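Local coordinates for putative thioesterase (Novosphingobium aromaticivorans, PDB 3CJY), which probably hydrolyses acyl-CoA thioesters, as a putative double-hotdog thioesterase that also binds calcium, at residues F184-L188 / G236-L240. Numbering follows the deposited sequence.
Sequences FADFL and GQVTL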
ATOM      1  N   PHE A 184     -14.519   1.284  -4.037  1.00 13.31           N
ATOM      2  CA  PHE A 184     -14.883   1.575  -2.661  1.00 13.65           C
ATOM      3  C   PHE A 184     -13.688   1.928  -1.771  1.00 13.87           C
ATOM      4  O   PHE A 184     -13.802   2.690  -0.793  1.00 14.64           O
ATOM      5  CB  PHE A 184     -15.675   0.411  -2.048  1.00 13.61           C
ATOM      6  CG  PHE A 184     -17.066   0.238  -2.622  1.00 13.07           C
ATOM      7  CD1 PHE A 184     -17.720   1.293  -3.259  1.00 13.59           C
ATOM      8  CD2 PHE A 184     -17.782  -0.925  -2.374  1.00 15.36           C
ATOM      9  CE1 PHE A 184     -19.073   1.158  -3.663  1.00 15.98           C
ATOM     10  CE2 PHE A 184     -19.111  -1.075  -2.823  1.00 14.65           C
ATOM     11  CZ  PHE A 184     -19.726  -0.025  -3.490  1.00 16.33           C
ATOM     12  N   ALA A 185     -12.526   1.349  -2.102  1.00 12.81           N
ATOM     13  CA  ALA A 185     -11.274   1.635  -1.406  1.00 13.46           C
ATOM     14  C   ALA A 185     -10.907   3.122  -1.546  1.00 15.34           C
ATOM     15  O   ALA A 185     -10.295   3.705  -0.674  1.00 17.23           O
ATOM     16  CB  ALA A 185     -10.079   0.752  -1.955  1.00 13.56           C
ATOM     17  N   ASP A 186     -11.291   3.725  -2.675  1.00 14.76           N
ATOM     18  CA  ASP A 186     -10.975   5.143  -2.929  1.00 14.03           C
ATOM     19  C   ASP A 186     -11.996   6.134  -2.360  1.00 14.06           C
ATOM     20  O   ASP A 186     -12.106   7.279  -2.820  1.00 13.66           O
ATOM     21  CB  ASP A 186     -10.717   5.380  -4.396  1.00 13.09           C
ATOM     22  CG  ASP A 186      -9.982   6.713  -4.670  1.00 16.00           C
ATOM     23  OD1 ASP A 186      -9.058   7.060  -3.923  1.00 15.69           O
ATOM     24  OD2 ASP A 186     -10.350   7.412  -5.641  1.00 16.46           O
ATOM     25  N   PHE A 187     -12.690   5.712  -1.311  1.00 13.31           N
ATOM     26  CA  PHE A 187     -13.515   6.606  -0.523  1.00 13.63           C
ATOM     27  C   PHE A 187     -12.703   7.271   0.631  1.00 14.07           C
ATOM     28  O   PHE A 187     -13.207   8.084   1.391  1.00 14.61           O
ATOM     29  CB  PHE A 187     -14.738   5.878   0.026  1.00 14.40           C
ATOM     30  CG  PHE A 187     -15.915   5.862  -0.909  1.00 13.89           C
ATOM     31  CD1 PHE A 187     -15.821   5.266  -2.160  1.00 15.52           C
ATOM     32  CD2 PHE A 187     -17.134   6.417  -0.504  1.00 15.02           C
ATOM     33  CE1 PHE A 187     -16.876   5.252  -3.026  1.00 15.02           C
ATOM     34  CE2 PHE A 187     -18.228   6.386  -1.364  1.00 15.78           C
ATOM     35  CZ  PHE A 187     -18.092   5.788  -2.623  1.00 14.47           C
ATOM     36  N   LEU A 188     -11.407   6.992   0.684  1.00 13.53           N
ATOM     37  CA  LEU A 188     -10.569   7.571   1.749  1.00 12.59           C
ATOM     38  C   LEU A 188     -10.534   9.094   1.712  1.00 14.12           C
ATOM     39  O   LEU A 188     -10.377   9.695   2.748  1.00 13.95           O
ATOM     40  CB  LEU A 188      -9.152   6.979   1.794  1.00 13.02           C
ATOM     41  CG  LEU A 188      -9.046   5.690   2.582  1.00 11.33           C
ATOM     42  CD1 LEU A 188      -7.754   4.957   2.304  1.00 14.86           C
ATOM     43  CD2 LEU A 188      -9.218   5.977   4.090  1.00 12.75           C
ATOM     44  N   GLY A 236      -4.077   7.330   4.620  1.00 13.41           N
ATOM     45  CA  GLY A 236      -5.252   6.589   5.049  1.00 12.51           C
ATOM     46  C   GLY A 236      -5.164   5.130   4.668  1.00 13.17           C
ATOM     47  O   GLY A 236      -4.503   4.736   3.716  1.00 13.12           O
ATOM     48  N   GLN A 237      -5.896   4.350   5.455  1.00 12.98           N
ATOM     49  CA  GLN A 237      -6.062   2.927   5.271  1.00 12.55           C
ATOM     50  C   GLN A 237      -7.546   2.582   5.358  1.00 11.28           C
ATOM     51  O   GLN A 237      -8.328   3.197   6.116  1.00 12.45           O
ATOM     52  CB  GLN A 237      -5.309   2.170   6.346  1.00 13.29           C
ATOM     53  CG  GLN A 237      -3.775   2.280   6.204  1.00 13.79           C
ATOM     54  CD  GLN A 237      -3.214   3.546   6.758  1.00 15.02           C
ATOM     55  OE1 GLN A 237      -3.598   3.944   7.834  1.00 17.02           O
ATOM     56  NE2 GLN A 237      -2.277   4.173   6.036  1.00 17.35           N
ATOM     57  N   VAL A 238      -7.878   1.553   4.611  1.00 11.69           N
ATOM     58  CA  VAL A 238      -9.283   1.055   4.502  1.00 12.88           C
ATOM     59  C   VAL A 238      -9.351  -0.460   4.447  1.00 13.26           C
ATOM     60  O   VAL A 238      -8.463  -1.118   3.883  1.00 12.85           O
ATOM     61  CB  VAL A 238     -10.016   1.639   3.261  1.00 12.52           C
ATOM     62  CG1 VAL A 238      -9.286   1.284   1.941  1.00 12.78           C
ATOM     63  CG2 VAL A 238     -11.475   1.231   3.214  1.00 11.97           C
ATOM     64  N   THR A 239     -10.362  -0.996   5.120  1.00 12.48           N
ATOM     65  CA  THR A 239     -10.707  -2.421   5.046  1.00 12.18           C
ATOM     66  C   THR A 239     -12.133  -2.449   4.511  1.00 12.41           C
ATOM     67  O   THR A 239     -12.993  -1.655   4.936  1.00 12.65           O
ATOM     68  CB  THR A 239     -10.628  -3.133   6.402  1.00 12.15           C
ATOM     69  OG1 THR A 239      -9.312  -3.027   6.952  1.00 13.09           O
ATOM     70  CG2 THR A 239     -11.000  -4.615   6.297  1.00 12.59           C
ATOM     71  N   LEU A 240     -12.315  -3.317   3.530  1.00 12.33           N
ATOM     72  CA  LEU A 240     -13.590  -3.574   2.883  1.00 11.86           C
ATOM     73  C   LEU A 240     -14.104  -4.944   3.312  1.00 12.31           C
ATOM     74  O   LEU A 240     -13.475  -5.996   3.066  1.00 13.08           O
ATOM     75  CB  LEU A 240     -13.453  -3.491   1.370  1.00 14.03           C
ATOM     76  CG  LEU A 240     -12.933  -2.153   0.820  1.00 13.70           C
ATOM     77  CD1 LEU A 240     -12.781  -2.249  -0.719  1.00 14.68           C
ATOM     78  CD2 LEU A 240     -13.881  -1.009   1.190  1.00 13.50           C
TER
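Leu188 drives both ends of its fork onto the backbone of residues 236-240, and the two branches take different seats. CD1 rests on the peptide group leaving Gly236, 3.5 Å from Gly236 C, and also touches CG1 of Val238, while CD2 lies 3.6 Å from the carbonyl oxygen Gln237 O. Gly236 illustrates how a residue without a side chain lets a partner approach the main chain: a beta carbon there would probably come too close to Leu188 CD2. Cutting Leu188 back to an alanine would remove both methyls and would probably leave a gap over the Gly236–Gln237 peptide and strip Val238 CG1 of an apolar neighbour.

Val238 holds CG1 between its backbone N and carbonyl carbon (chi1 59°), which brings this methyl against Ala185, 3.7 Å from Ala185 O and 4.0 Å from Ala185 CB. Two residues on, Leu240 spreads its two methyls against Phe184 and Ala185: both reach Phe184 CB, CD2 at 4.0 Å, and CD1 also comes within 3.9 Å of Ala185 N. Phe184 contributes its beta carbon here, since its ring swings away from the strand towards Leu168 and Cys220. No hydrogen bond crosses the interface; methyl groups pack against one another and against backbone atoms of the peptide groups.

This is the helix-on-sheet packing of a hotdog fold, within the C-terminal acyl-CoA thioesterase domain. Helix 178-185 and the start of helix 188-196 lie over strand 233-241, which is paired antiparallel with strands 220-230 and 247-256; Met224 of the former touches both Leu188 and Val238.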